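Local structure of general secretion pathway protein F (Vibrio cholerae, 3C1Q) at residues E104-Q107 with K108-K112; T11-L14 with A15-T18; S27-P30 with L31-L35; R48-L51 with V52-A56. The protein probably helps, through the first cytoplasmic domain that makes up this chain, to build the inner membrane complex of the type II secretion system, which secretes proteases and toxins. All coordinates share one frame; numbering follows the deposited sequence.

Contact 1 of 4, residues E104-Q107 with K108-K112; sequences ENRQ and KMRSK
Lys108 folds back along the side chain of Glu104, one helical turn earlier, so that the two lie side by side and point the same way. Its chain turns at the last torsion (chi4 -43°), which brings NZ to 3.2 Å from Glu104 OE2 in a salt bridge, with CE also against that oxygen. Neither group is used up by the pair: Glu104 OE1 forms a second salt bridge with Arg19, and Lys108 NZ donates to Gln107 of the second subunit. Around the helix, Arg106 and Arg110 repeat the i to i+4 spacing with like charges. Their guanidinium groups are stacked in parallel, planes 5° apart and centres 4.2 Å apart, and Arg110 CD sits over the middle of the Arg106 plane, 3.5 Å from Arg106 CZ. The groups overlap face to face with an offset, which brings the two positive charges close, Arg106 NH2 and Arg110 NH1 being 3.6 Å apart. Gln107 reaches forward to Ser111, its NE2 3.5 Å from Ser111 CB. The whole is a set of i to i+4 pairs on the surface of the middle of helix 92-121, just beyond the calcium ligands Glu97 and Asp101.

Contact 2 of 4, residues T11-L14 with A15-T18; sequences TPDL and ALIT
The carbonyl oxygen of Leu14 is gripped twice by Thr18, once by the hydroxyl and once by the amide of the same residue. Thr18 OG1 donates to Leu14 O at 2.8 Å, and Thr18 N donates to it at 3.0 Å. The two donors come from opposite faces of the carbonyl plane: the amide is tilted 22° from it, whereas the hydroxyl stands 35° out of it, off the lone pairs. What makes the hydroxyl bond possible is the first torsion of Thr18 (chi1 -56°), which sets OG1 beside its own backbone N and turned back toward the preceding turn, while CG2 takes the place anti to that N. A buried hydroxyl is thereby satisfied within its own helix. The Leu14 side chain crosses that of Thr18 at a slant, its CD1 3.8 Å from Thr18 OG1.

On the neighbouring face, Ile17 places CG1 3.5 Å from both Asp13 O and Leu14 O, and its CD1 approaches Leu14 CD1 at 4.4 Å. Together these two side chains meet Ile9 and Phe75, and Ile17 continues onto Met50 and Leu51 of helix 45-59. Asp13 runs alongside Leu16, with OD1 near CD2, but the carboxylate has its main partner elsewhere, in a salt bridge from OD2 to Lys44. Leu16 itself packs on Arg19 of the second subunit. A threonine hydroxyl bonded to the carbonyl four residues back is a common way for serine and threonine to satisfy their hydroxyls within an alpha-helix, and here it lies in the first turns of helix 11-26, within the all-helical bundle of this cytoplasmic domain.

Contact 3 of 4, residues S27-P30 with L31-L35; sequences SGMP and LEECL
Selenomethionine Met29 lies across the first turn of the helix that follows it, and its conformation decides what it touches. CG is anti to the backbone N (chi1 176°) and the next torsion is also extended, so the chain runs straight over Glu33, with CG 3.5 Å from Glu33 CB, before SE arrives 3.8 Å from Cys34 N. Only at the last torsion, near SE, does the chain bend.

Glu33 also meets the next loop residue, Pro30. Its CG is anti to the carbonyl carbon (chi1 -70°) and the chain is extended beyond, which lays it beside the ring of Pro30, both pointing the same way. The carboxylate lies over one face of the ring, near its CG-CD side: Glu33 OE1 is 3.7 Å from Pro30 CD, and Glu33 OE2 lies at the same distance from Pro30 CG.

Cys34 turns its sulfur back toward the loop, SG beside its own N, coming 3.2 Å from Met29 O and 3.7 Å from Met29 CB. This buried sulfur also packs against Leu21, Leu24 and Val25 of helix 11-26. The backbone supports the arrangement through Cys34 N, which donates to Pro30 O at 3.0 Å, and a weak bond from Glu33 N to the same oxygen. Met29 also packs on Ser27 of the second subunit.

Upstream, after helix 11-26, Gly28 is the first residue to leave helical angles, its positive phi (99°) accompanying two bonds back into the last turn. A Schellman motif closing one helix, followed closely by Pro30 at the N-cap of helix 31-40, makes this a compact helix-to-helix connection in the domain.

Contact 4 of 4, residues R48-L51 with V52-A56; sequences RTML and VAVRA
Val52 and Val54 touch the preceding turn of helix 45-59 chiefly through one methyl each, an example of beta-branched residues packed along an alpha-helix in a helical bundle. In both valines CG2 is anti to the carbonyl carbon and beside the backbone N, which directs it back at the carbonyl four residues earlier. Val54 CG2 therefore sits 3.2 Å from Met50 O, and Val52 CG2 lies 3.3 Å from Arg48 O. The same oxygens receive the valine amides, so each carbonyl is covered by a methyl while it accepts its bond. Farther out along the side chains the contact is loose: Met50 CG and Val54 CG2 are 4.4 Å apart, and Arg48 CG stands at a similar remove from Val52 CG2.

The next shell packs this helix against its neighbours. Met50, a selenomethionine, and Leu51 face inward onto Ile17 of helix 11-26, with Leu51 also packed on Val38 and Ala39 of helix 31-40. Val54 packs on Tyr71, Leu64 and Ser67, and Thr49 returns its hydroxyl to Pro45 O. Arg55 has an extended chain that carries its charge away from the preceding turn, to a salt bridge between NH1 and Glu32 OE1, where the positive charge of Arg36 is also close. Near the backbone Arg55 remains bound to that turn: its N donates to Leu51 O at 2.8 Å, with an N-H...O angle of 160°.

How the contacts relate
Read from the N terminus, contact 2 opens helix 11-26, contact 3 turns from that helix into helix 31-40, contact 4 lies within helix 45-59, and contact 1 comes last, on helix 92-121. Each joins adjoining segments, so none encloses a long loop; all four run in series without nesting or crossing. Space brings them together differently. Contact 2 touches contact 4, with Ile17 against Met50 and Leu51, and contact 1, through Thr11, Pro12 and Ala15. Contact 4 also touches contact 3, through the Glu32-Arg55 salt bridge and Leu35 on Arg55. Contacts 1 and 3 lie on opposite sides of the chain's centre, about 27 Å apart between centres, yet both reach the second subunit.

Contact 1 of 4, residues E104-Q107 with K108-K112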
ATOM      1  N   GLU B 104      -9.156   4.370  -1.508  1.00  8.89           N
ATOM      2  CA  GLU B 104      -9.308   3.056  -0.861  0.60  8.96           C
ATOM      3  C   GLU B 104     -10.769   2.785  -0.534  1.00  8.66           C
ATOM      4  O   GLU B 104     -11.306   1.705  -0.804  1.00  8.48           O
ATOM      5  CB  GLU B 104      -8.488   3.002   0.449  0.60  9.77           C
ATOM      6  CG  GLU B 104      -8.691   1.724   1.282  0.60 10.37           C
ATOM      7  CD  GLU B 104      -8.023   1.753   2.657  0.60 11.90           C
ATOM      8  OE1 GLU B 104      -7.182   2.603   2.891  0.60 13.81           O
ATOM      9  OE2 GLU B 104      -8.343   0.914   3.518  0.60 16.55           O
ATOM     10  N   ASN B 105     -11.394   3.775   0.084  1.00  8.39           N
ATOM     11  CA  ASN B 105     -12.800   3.703   0.463  1.00  8.67           C
ATOM     12  C   ASN B 105     -13.663   3.460  -0.757  1.00  8.24           C
ATOM     13  O   ASN B 105     -14.549   2.611  -0.726  1.00  7.98           O
ATOM     14  CB  ASN B 105     -13.239   5.007   1.135  1.00  9.03           C
ATOM     15  CG  ASN B 105     -14.723   5.019   1.491  1.00 10.44           C
ATOM     16  OD1 ASN B 105     -15.541   5.789   0.921  1.00 14.98           O
ATOM     17  ND2 ASN B 105     -15.082   4.178   2.444  1.00 11.22           N
ATOM     18  N   ARG B 106     -13.403   4.214  -1.826  1.00  8.04           N
ATOM     19  CA  ARG B 106     -14.161   4.093  -3.060  1.00  8.60           C
ATOM     20  C   ARG B 106     -14.032   2.664  -3.619  1.00  8.08           C
ATOM     21  O   ARG B 106     -15.024   2.043  -3.998  1.00  7.78           O
ATOM     22  CB  ARG B 106     -13.672   5.127  -4.073  1.00  9.37           C
ATOM     23  CG  ARG B 106     -14.440   5.152  -5.341  1.00 10.95           C
ATOM     24  CD  ARG B 106     -14.257   6.462  -6.095  1.00 14.60           C
ATOM     25  NE  ARG B 106     -15.304   6.558  -7.103  1.00 15.71           N
ATOM     26  CZ  ARG B 106     -15.277   5.943  -8.282  1.00 16.30           C
ATOM     27  NH1 ARG B 106     -14.238   5.193  -8.637  1.00 16.84           N
ATOM     28  NH2 ARG B 106     -16.298   6.084  -9.116  1.00 18.03           N
ATOM     29  N   GLN B 107     -12.811   2.151  -3.663  1.00  8.43           N
ATOM     30  CA  GLN B 107     -12.563   0.783  -4.117  1.00  9.11           C
ATOM     31  C   GLN B 107     -13.327  -0.241  -3.274  1.00  8.64           C
ATOM     32  O   GLN B 107     -13.948  -1.163  -3.809  1.00  8.15           O
ATOM     33  CB  GLN B 107     -11.055   0.474  -4.097  1.00 10.26           C
ATOM     34  CG  GLN B 107     -10.663  -1.020  -4.219  1.00 11.82           C
ATOM     35  CD  GLN B 107     -11.313  -1.737  -5.375  1.00 16.46           C
ATOM     36  OE1 GLN B 107     -11.752  -1.113  -6.355  1.00 17.48           O
ATOM     37  NE2 GLN B 107     -11.387  -3.070  -5.277  1.00 17.77           N
ATOM     38  N   LYS B 108     -13.275  -0.087  -1.958  1.00  8.91           N
ATOM     39  CA  LYS B 108     -13.919  -1.041  -1.066  1.00  9.24           C
ATOM     40  C   LYS B 108     -15.424  -1.045  -1.252  1.00  8.89           C
ATOM     41  O   LYS B 108     -16.038  -2.107  -1.410  1.00  8.01           O
ATOM     42  CB  LYS B 108     -13.600  -0.738   0.397  1.00  9.71           C
ATOM     43  CG  LYS B 108     -12.148  -0.947   0.796  1.00 12.97           C
ATOM     44  CD  LYS B 108     -11.998  -1.310   2.262  1.00 14.63           C
ATOM     45  CE  LYS B 108     -10.567  -1.105   2.755  1.00 16.26           C
ATOM     46  NZ  LYS B 108      -9.498  -1.589   1.822  1.00 16.20           N
HETATM   47  N   MSE B 109     -16.024   0.146  -1.255  1.00  8.72           N
HETATM   48  CA  MSE B 109     -17.467   0.258  -1.331  0.60  8.54           C
HETATM   49  C   MSE B 109     -17.980  -0.156  -2.713  1.00  8.73           C
HETATM   50  O   MSE B 109     -19.035  -0.775  -2.824  1.00  9.66           O
HETATM   51  CB  MSE B 109     -17.892   1.688  -0.969  0.60  8.39           C
HETATM   52  CG  MSE B 109     -17.501   2.103   0.465  0.60  8.52           C
HETATM   53 SE   MSE B 109     -18.397   1.077   1.902  0.60 13.75          SE
HETATM   54  CE  MSE B 109     -20.230   1.526   1.404  0.60  9.90           C
ATOM     55  N   ARG B 110     -17.216   0.165  -3.766  1.00  7.63           N
ATOM     56  CA  ARG B 110     -17.614  -0.191  -5.140  1.00  7.79           C
ATOM     57  C   ARG B 110     -17.401  -1.671  -5.411  1.00  7.80           C
ATOM     58  O   ARG B 110     -18.260  -2.327  -6.024  1.00  8.66           O
ATOM     59  CB  ARG B 110     -16.910   0.672  -6.189  1.00  7.46           C
ATOM     60  CG  ARG B 110     -17.336   2.122  -6.132  1.00  6.69           C
ATOM     61  CD  ARG B 110     -16.655   2.959  -7.217  1.00  8.46           C
ATOM     62  NE  ARG B 110     -17.071   2.555  -8.555  1.00  7.31           N
ATOM     63  CZ  ARG B 110     -18.173   2.979  -9.166  1.00  8.02           C
ATOM     64  NH1 ARG B 110     -19.003   3.831  -8.586  1.00  9.53           N
ATOM     65  NH2 ARG B 110     -18.450   2.531 -10.383  1.00  8.58           N
ATOM     66  N   SER B 111     -16.298  -2.231  -4.908  1.00  7.35           N
ATOM     67  CA  SER B 111     -16.036  -3.646  -5.103  0.60  7.47           C
ATOM     68  C   SER B 111     -17.129  -4.484  -4.423  1.00  7.62           C
ATOM     69  O   SER B 111     -17.583  -5.484  -4.970  1.00  7.82           O
ATOM     70  CB  SER B 111     -14.644  -4.027  -4.585  0.60  7.75           C
ATOM     71  OG  SER B 111     -14.537  -3.800  -3.193  0.60  8.81           O
ATOM     72  N   LYS B 112     -17.558  -4.063  -3.234  1.00  7.55           N
ATOM     73  CA  LYS B 112     -18.590  -4.774  -2.513  1.00  8.49           C
ATOM     74  C   LYS B 112     -19.922  -4.702  -3.262  1.00  8.91           C
ATOM     75  O   LYS B 112     -20.633  -5.693  -3.343  1.00  8.73           O
ATOM     76  CB  LYS B 112     -18.701  -4.234  -1.091  1.00  8.35           C
ATOM     77  CG  LYS B 112     -17.532  -4.652  -0.232  1.00  9.17           C
ATOM     78  CD  LYS B 112     -17.624  -4.038   1.140  1.00 12.12           C
ATOM     79  CE  LYS B 112     -16.411  -4.386   1.963  1.00 13.89           C
ATOM     80  NZ  LYS B 112     -16.325  -5.860   2.211  1.00 17.28           N
TER

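Contact 2 of 4, residues T11-L14 with A15-T18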
ATOM      1  N   THR B  11     -10.583   1.237 -10.668  1.00 11.41           N
ATOM      2  CA  THR B  11     -10.736   1.752  -9.314  1.00 10.70           C
ATOM      3  C   THR B  11      -9.685   1.133  -8.387  1.00  9.98           C
ATOM      4  O   THR B  11      -9.022   1.867  -7.655  1.00  9.41           O
ATOM      5  CB  THR B  11     -12.186   1.519  -8.820  1.00 11.09           C
ATOM      6  OG1 THR B  11     -13.079   2.100  -9.774  1.00 11.69           O
ATOM      7  CG2 THR B  11     -12.440   2.150  -7.457  1.00 10.07           C
ATOM      8  N   PRO B  12      -9.506  -0.208  -8.434  1.00  9.66           N
ATOM      9  CA  PRO B  12      -8.401  -0.761  -7.637  1.00  9.30           C
ATOM     10  C   PRO B  12      -7.021  -0.230  -7.991  1.00  9.40           C
ATOM     11  O   PRO B  12      -6.193  -0.029  -7.096  1.00  9.30           O
ATOM     12  CB  PRO B  12      -8.466  -2.274  -7.882  1.00  9.57           C
ATOM     13  CG  PRO B  12      -9.476  -2.504  -8.881  1.00 10.21           C
ATOM     14  CD  PRO B  12     -10.290  -1.264  -9.095  1.00 10.07           C
ATOM     15  N   ASP B  13      -6.754   0.001  -9.268  1.00  9.24           N
ATOM     16  CA  ASP B  13      -5.410   0.440  -9.627  1.00  9.49           C
ATOM     17  C   ASP B  13      -5.168   1.886  -9.232  1.00  9.35           C
ATOM     18  O   ASP B  13      -4.059   2.236  -8.838  1.00  9.10           O
ATOM     19  CB  ASP B  13      -5.113   0.174 -11.085  1.00 10.05           C
ATOM     20  CG  ASP B  13      -4.717  -1.274 -11.329  1.00 11.78           C
ATOM     21  OD1 ASP B  13      -4.037  -1.874 -10.452  1.00 15.33           O
ATOM     22  OD2 ASP B  13      -5.085  -1.795 -12.392  1.00 13.72           O
ATOM     23  N   LEU B  14      -6.190   2.736  -9.304  1.00  9.53           N
ATOM     24  CA  LEU B  14      -6.012   4.104  -8.762  1.00  9.26           C
ATOM     25  C   LEU B  14      -5.750   4.068  -7.256  1.00  9.10           C
ATOM     26  O   LEU B  14      -4.875   4.773  -6.757  1.00  8.62           O
ATOM     27  CB  LEU B  14      -7.210   5.006  -9.057  1.00  9.44           C
ATOM     28  CG  LEU B  14      -7.018   6.463  -8.601  1.00 10.42           C
ATOM     29  CD1 LEU B  14      -5.865   7.119  -9.360  1.00 11.11           C
ATOM     30  CD2 LEU B  14      -8.314   7.232  -8.780  1.00 12.68           C
ATOM     31  N   ALA B  15      -6.491   3.231  -6.533  1.00  8.70           N
ATOM     32  CA  ALA B  15      -6.313   3.078  -5.094  1.00  8.56           C
ATOM     33  C   ALA B  15      -4.903   2.607  -4.741  1.00  8.57           C
ATOM     34  O   ALA B  15      -4.295   3.098  -3.777  1.00  8.70           O
ATOM     35  CB  ALA B  15      -7.347   2.117  -4.539  1.00  8.26           C
ATOM     36  N   LEU B  16      -4.391   1.675  -5.533  1.00  8.57           N
ATOM     37  CA  LEU B  16      -3.079   1.109  -5.295  1.00  8.35           C
ATOM     38  C   LEU B  16      -2.031   2.203  -5.435  1.00  7.82           C
ATOM     39  O   LEU B  16      -1.258   2.446  -4.495  1.00  7.96           O
ATOM     40  CB  LEU B  16      -2.809  -0.025  -6.274  1.00  8.53           C
ATOM     41  CG  LEU B  16      -1.396  -0.612  -6.325  1.00  9.29           C
ATOM     42  CD1 LEU B  16      -0.993  -1.160  -4.957  1.00 10.67           C
ATOM     43  CD2 LEU B  16      -1.304  -1.679  -7.408  1.00 10.86           C
ATOM     44  N   ILE B  17      -1.976   2.858  -6.601  1.00  7.08           N
ATOM     45  CA  ILE B  17      -0.898   3.838  -6.804  1.00  7.18           C
ATOM     46  C   ILE B  17      -1.030   5.011  -5.852  1.00  6.99           C
ATOM     47  O   ILE B  17      -0.019   5.570  -5.423  1.00  7.17           O
ATOM     48  CB  ILE B  17      -0.741   4.284  -8.292  1.00  7.25           C
ATOM     49  CG1 ILE B  17      -1.995   5.015  -8.801  1.00  7.63           C
ATOM     50  CG2 ILE B  17      -0.367   3.068  -9.174  1.00  7.83           C
ATOM     51  CD1 ILE B  17      -1.902   5.560 -10.287  1.00  7.58           C
ATOM     52  N   THR B  18      -2.258   5.388  -5.489  1.00  6.12           N
ATOM     53  CA  THR B  18      -2.424   6.544  -4.591  1.00  6.83           C
ATOM     54  C   THR B  18      -1.942   6.198  -3.168  1.00  6.59           C
ATOM     55  O   THR B  18      -1.242   6.988  -2.524  1.00  5.75           O
ATOM     56  CB  THR B  18      -3.882   7.077  -4.605  1.00  6.61           C
ATOM     57  OG1 THR B  18      -4.264   7.404  -5.956  1.00  7.81           O
ATOM     58  CG2 THR B  18      -4.009   8.308  -3.754  1.00  8.48           C
TER

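Contact 3 of 4, residues S27-P30 with L31-L35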
ATOM      1  N   SER B  27       6.855   9.012   4.348  1.00  7.68           N
ATOM      2  CA  SER B  27       8.107   8.534   4.943  1.00  8.57           C
ATOM      3  C   SER B  27       9.251   9.539   4.845  1.00  8.38           C
ATOM      4  O   SER B  27      10.304   9.343   5.468  1.00  9.28           O
ATOM      5  CB  SER B  27       8.544   7.229   4.281  1.00  9.25           C
ATOM      6  OG  SER B  27       9.083   7.480   2.991  1.00 10.59           O
ATOM      7  N   GLY B  28       9.054  10.588   4.050  1.00  8.19           N
ATOM      8  CA  GLY B  28      10.033  11.649   3.878  1.00  8.37           C
ATOM      9  C   GLY B  28      10.862  11.509   2.612  1.00  8.80           C
ATOM     10  O   GLY B  28      11.744  12.322   2.335  1.00  8.52           O
HETATM   11  N   MSE B  29      10.596  10.465   1.842  1.00  9.23           N
HETATM   12  CA  MSE B  29      11.333  10.257   0.605  1.00  9.28           C
HETATM   13  C   MSE B  29      10.963  11.352  -0.413  1.00  9.70           C
HETATM   14  O   MSE B  29       9.786  11.696  -0.556  1.00  9.57           O
HETATM   15  CB  MSE B  29      10.999   8.873   0.052  1.00 10.19           C
HETATM   16  CG  MSE B  29      11.626   8.549  -1.300  1.00 10.82           C
HETATM   17 SE   MSE B  29      11.174   6.747  -1.897  1.00 14.50          SE
HETATM   18  CE  MSE B  29      11.138   6.011  -0.064  1.00 11.89           C
ATOM     19  N   PRO B  30      11.972  11.909  -1.116  1.00  9.35           N
ATOM     20  CA  PRO B  30      11.711  12.912  -2.162  1.00  8.78           C
ATOM     21  C   PRO B  30      10.699  12.441  -3.182  1.00  8.28           C
ATOM     22  O   PRO B  30      10.703  11.289  -3.548  1.00  8.14           O
ATOM     23  CB  PRO B  30      13.089  13.099  -2.798  1.00  8.90           C
ATOM     24  CG  PRO B  30      14.005  12.843  -1.683  1.00 10.26           C
ATOM     25  CD  PRO B  30      13.422  11.683  -0.963  1.00  9.54           C
ATOM     26  N   LEU B  31       9.843  13.345  -3.646  1.00  8.31           N
ATOM     27  CA  LEU B  31       8.747  12.980  -4.537  1.00  7.80           C
ATOM     28  C   LEU B  31       9.203  12.210  -5.776  1.00  7.51           C
ATOM     29  O   LEU B  31       8.583  11.215  -6.133  1.00  7.53           O
ATOM     30  CB  LEU B  31       7.962  14.224  -4.951  1.00  8.32           C
ATOM     31  CG  LEU B  31       6.765  13.970  -5.861  1.00  8.00           C
ATOM     32  CD1 LEU B  31       5.782  13.008  -5.197  1.00  8.60           C
ATOM     33  CD2 LEU B  31       6.095  15.310  -6.258  1.00  6.60           C
ATOM     34  N   GLU B  32      10.281  12.655  -6.427  1.00  7.60           N
ATOM     35  CA  GLU B  32      10.738  11.965  -7.642  1.00  7.97           C
ATOM     36  C   GLU B  32      11.109  10.514  -7.341  1.00  8.22           C
ATOM     37  O   GLU B  32      10.868   9.623  -8.173  1.00  8.36           O
ATOM     38  CB  GLU B  32      11.880  12.720  -8.336  1.00  8.49           C
ATOM     39  CG  GLU B  32      13.196  12.759  -7.593  1.00 11.06           C
ATOM     40  CD  GLU B  32      14.138  11.596  -7.926  1.00 14.52           C
ATOM     41  OE1 GLU B  32      13.724  10.625  -8.620  1.00 16.88           O
ATOM     42  OE2 GLU B  32      15.312  11.659  -7.489  1.00 17.16           O
ATOM     43  N   GLU B  33      11.696  10.282  -6.169  1.00  7.68           N
ATOM     44  CA  GLU B  33      12.117   8.931  -5.775  1.00  7.90           C
ATOM     45  C   GLU B  33      10.877   8.088  -5.492  1.00  7.59           C
ATOM     46  O   GLU B  33      10.813   6.887  -5.841  1.00  7.48           O
ATOM     47  CB  GLU B  33      13.032   8.963  -4.531  1.00  8.45           C
ATOM     48  CG  GLU B  33      14.443   9.553  -4.721  1.00 10.97           C
ATOM     49  CD  GLU B  33      15.304   9.608  -3.418  1.00 13.28           C
ATOM     50  OE1 GLU B  33      15.108   8.804  -2.454  1.00 11.97           O
ATOM     51  OE2 GLU B  33      16.217  10.467  -3.363  1.00 15.87           O
ATOM     52  N   CYS B  34       9.889   8.699  -4.841  1.00  7.26           N
ATOM     53  CA  CYS B  34       8.604   8.029  -4.618  1.00  8.07           C
ATOM     54  C   CYS B  34       7.958   7.575  -5.922  1.00  8.62           C
ATOM     55  O   CYS B  34       7.495   6.433  -6.045  1.00  8.77           O
ATOM     56  CB  CYS B  34       7.625   8.931  -3.872  1.00  7.47           C
ATOM     57  SG  CYS B  34       8.172   9.429  -2.227  1.00  6.84           S
ATOM     58  N   LEU B  35       7.896   8.483  -6.891  1.00  8.29           N
ATOM     59  CA  LEU B  35       7.301   8.170  -8.203  1.00  8.25           C
ATOM     60  C   LEU B  35       8.051   7.056  -8.930  1.00  8.67           C
ATOM     61  O   LEU B  35       7.430   6.197  -9.547  1.00  9.27           O
ATOM     62  CB  LEU B  35       7.222   9.418  -9.066  1.00  8.23           C
ATOM     63  CG  LEU B  35       6.165  10.452  -8.656  1.00  8.31           C
ATOM     64  CD1 LEU B  35       6.453  11.818  -9.272  1.00  8.27           C
ATOM     65  CD2 LEU B  35       4.748   9.984  -9.035  1.00  8.40           C
TER

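Contact 4 of 4, residues R48-L51 with V52-A56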
ATOM      1  N   ARG B  48       2.788   2.028 -15.478  1.00 10.29           N
ATOM      2  CA  ARG B  48       4.232   2.261 -15.383  1.00 10.22           C
ATOM      3  C   ARG B  48       4.669   3.408 -16.301  1.00  9.45           C
ATOM      4  O   ARG B  48       5.363   4.339 -15.887  1.00  9.24           O
ATOM      5  CB  ARG B  48       5.013   0.984 -15.703  1.00 10.51           C
ATOM      6  CG  ARG B  48       6.517   1.141 -15.508  1.00 12.37           C
ATOM      7  CD  ARG B  48       7.231  -0.201 -15.538  1.00 16.09           C
ATOM      8  NE  ARG B  48       6.981  -0.888 -16.797  1.00 19.65           N
ATOM      9  CZ  ARG B  48       6.173  -1.940 -16.982  1.00 22.63           C
ATOM     10  NH1 ARG B  48       5.480  -2.500 -15.981  1.00 22.75           N
ATOM     11  NH2 ARG B  48       6.060  -2.445 -18.207  1.00 22.41           N
ATOM     12  N   THR B  49       4.224   3.364 -17.542  1.00  8.85           N
ATOM     13  CA  THR B  49       4.552   4.415 -18.501  1.00  8.25           C
ATOM     14  C   THR B  49       4.137   5.791 -18.007  1.00  8.64           C
ATOM     15  O   THR B  49       4.896   6.761 -18.108  1.00  8.62           O
ATOM     16  CB  THR B  49       3.818   4.135 -19.818  1.00  7.71           C
ATOM     17  OG1 THR B  49       4.341   2.928 -20.359  1.00  8.46           O
ATOM     18  CG2 THR B  49       4.011   5.260 -20.799  1.00  7.71           C
HETATM   19  N   MSE B  50       2.912   5.867 -17.507  1.00  9.10           N
HETATM   20  CA  MSE B  50       2.353   7.115 -17.006  1.00  9.65           C
HETATM   21  C   MSE B  50       3.181   7.630 -15.852  1.00 10.21           C
HETATM   22  O   MSE B  50       3.540   8.798 -15.838  1.00 10.29           O
HETATM   23  CB  MSE B  50       0.914   6.901 -16.542  1.00 10.56           C
HETATM   24  CG  MSE B  50       0.289   8.084 -15.841  1.00 11.91           C
HETATM   25 SE   MSE B  50      -1.566   7.667 -15.409  1.00 13.83          SE
HETATM   26  CE  MSE B  50      -1.252   6.404 -13.931  1.00 13.83           C
ATOM     27  N   LEU B  51       3.508   6.756 -14.906  1.00  9.64           N
ATOM     28  CA  LEU B  51       4.271   7.169 -13.714  1.00 10.85           C
ATOM     29  C   LEU B  51       5.708   7.585 -14.039  1.00 10.09           C
ATOM     30  O   LEU B  51       6.233   8.544 -13.459  1.00 10.16           O
ATOM     31  CB  LEU B  51       4.225   6.081 -12.648  1.00 11.17           C
ATOM     32  CG  LEU B  51       2.820   5.913 -12.049  1.00 13.02           C
ATOM     33  CD1 LEU B  51       2.764   4.675 -11.174  1.00 16.34           C
ATOM     34  CD2 LEU B  51       2.391   7.167 -11.286  1.00 17.26           C
ATOM     35  N   VAL B  52       6.333   6.910 -14.994  1.00 10.15           N
ATOM     36  CA  VAL B  52       7.676   7.288 -15.414  1.00  9.74           C
ATOM     37  C   VAL B  52       7.630   8.675 -16.070  1.00 10.25           C
ATOM     38  O   VAL B  52       8.497   9.522 -15.817  1.00 11.03           O
ATOM     39  CB  VAL B  52       8.272   6.207 -16.352  1.00 10.00           C
ATOM     40  CG1 VAL B  52       9.554   6.682 -17.040  1.00  9.62           C
ATOM     41  CG2 VAL B  52       8.565   4.939 -15.557  1.00  8.71           C
ATOM     42  N   ALA B  53       6.609   8.910 -16.886  1.00 10.30           N
ATOM     43  CA  ALA B  53       6.442  10.183 -17.574  1.00  9.79           C
ATOM     44  C   ALA B  53       6.194  11.314 -16.577  1.00  9.54           C
ATOM     45  O   ALA B  53       6.779  12.376 -16.684  1.00  9.91           O
ATOM     46  CB  ALA B  53       5.286  10.097 -18.603  1.00  9.60           C
ATOM     47  N   VAL B  54       5.323  11.063 -15.603  1.00  9.10           N
ATOM     48  CA  VAL B  54       5.056  12.028 -14.543  1.00  8.75           C
ATOM     49  C   VAL B  54       6.332  12.309 -13.738  1.00  9.14           C
ATOM     50  O   VAL B  54       6.638  13.477 -13.421  1.00  8.58           O
ATOM     51  CB  VAL B  54       3.896  11.533 -13.632  1.00  8.84           C
ATOM     52  CG1 VAL B  54       3.742  12.405 -12.387  1.00  7.70           C
ATOM     53  CG2 VAL B  54       2.568  11.532 -14.437  1.00  8.75           C
ATOM     54  N   ARG B  55       7.069  11.256 -13.406  1.00  8.83           N
ATOM     55  CA  ARG B  55       8.338  11.418 -12.700  1.00  9.79           C
ATOM     56  C   ARG B  55       9.318  12.275 -13.485  1.00  9.72           C
ATOM     57  O   ARG B  55       9.974  13.155 -12.916  1.00 10.46           O
ATOM     58  CB  ARG B  55       9.000  10.088 -12.394  1.00 10.20           C
ATOM     59  CG  ARG B  55      10.204  10.310 -11.475  1.00 11.08           C
ATOM     60  CD  ARG B  55      11.131   9.161 -11.350  1.00 13.70           C
ATOM     61  NE  ARG B  55      12.453   9.695 -11.020  1.00 16.44           N
ATOM     62  CZ  ARG B  55      13.613   9.188 -11.436  1.00 21.58           C
ATOM     63  NH1 ARG B  55      14.751   9.788 -11.094  1.00 22.16           N
ATOM     64  NH2 ARG B  55      13.651   8.079 -12.176  1.00 23.56           N
ATOM     65  N   ALA B  56       9.434  11.997 -14.784  1.00  9.56           N
ATOM     66  CA  ALA B  56      10.332  12.763 -15.640  1.00  9.55           C
ATOM     67  C   ALA B  56       9.969  14.252 -15.542  1.00  9.47           C
ATOM     68  O   ALA B  56      10.841  15.102 -15.304  1.00  9.45           O
ATOM     69  CB  ALA B  56      10.259  12.263 -17.066  1.00  9.74           C
TER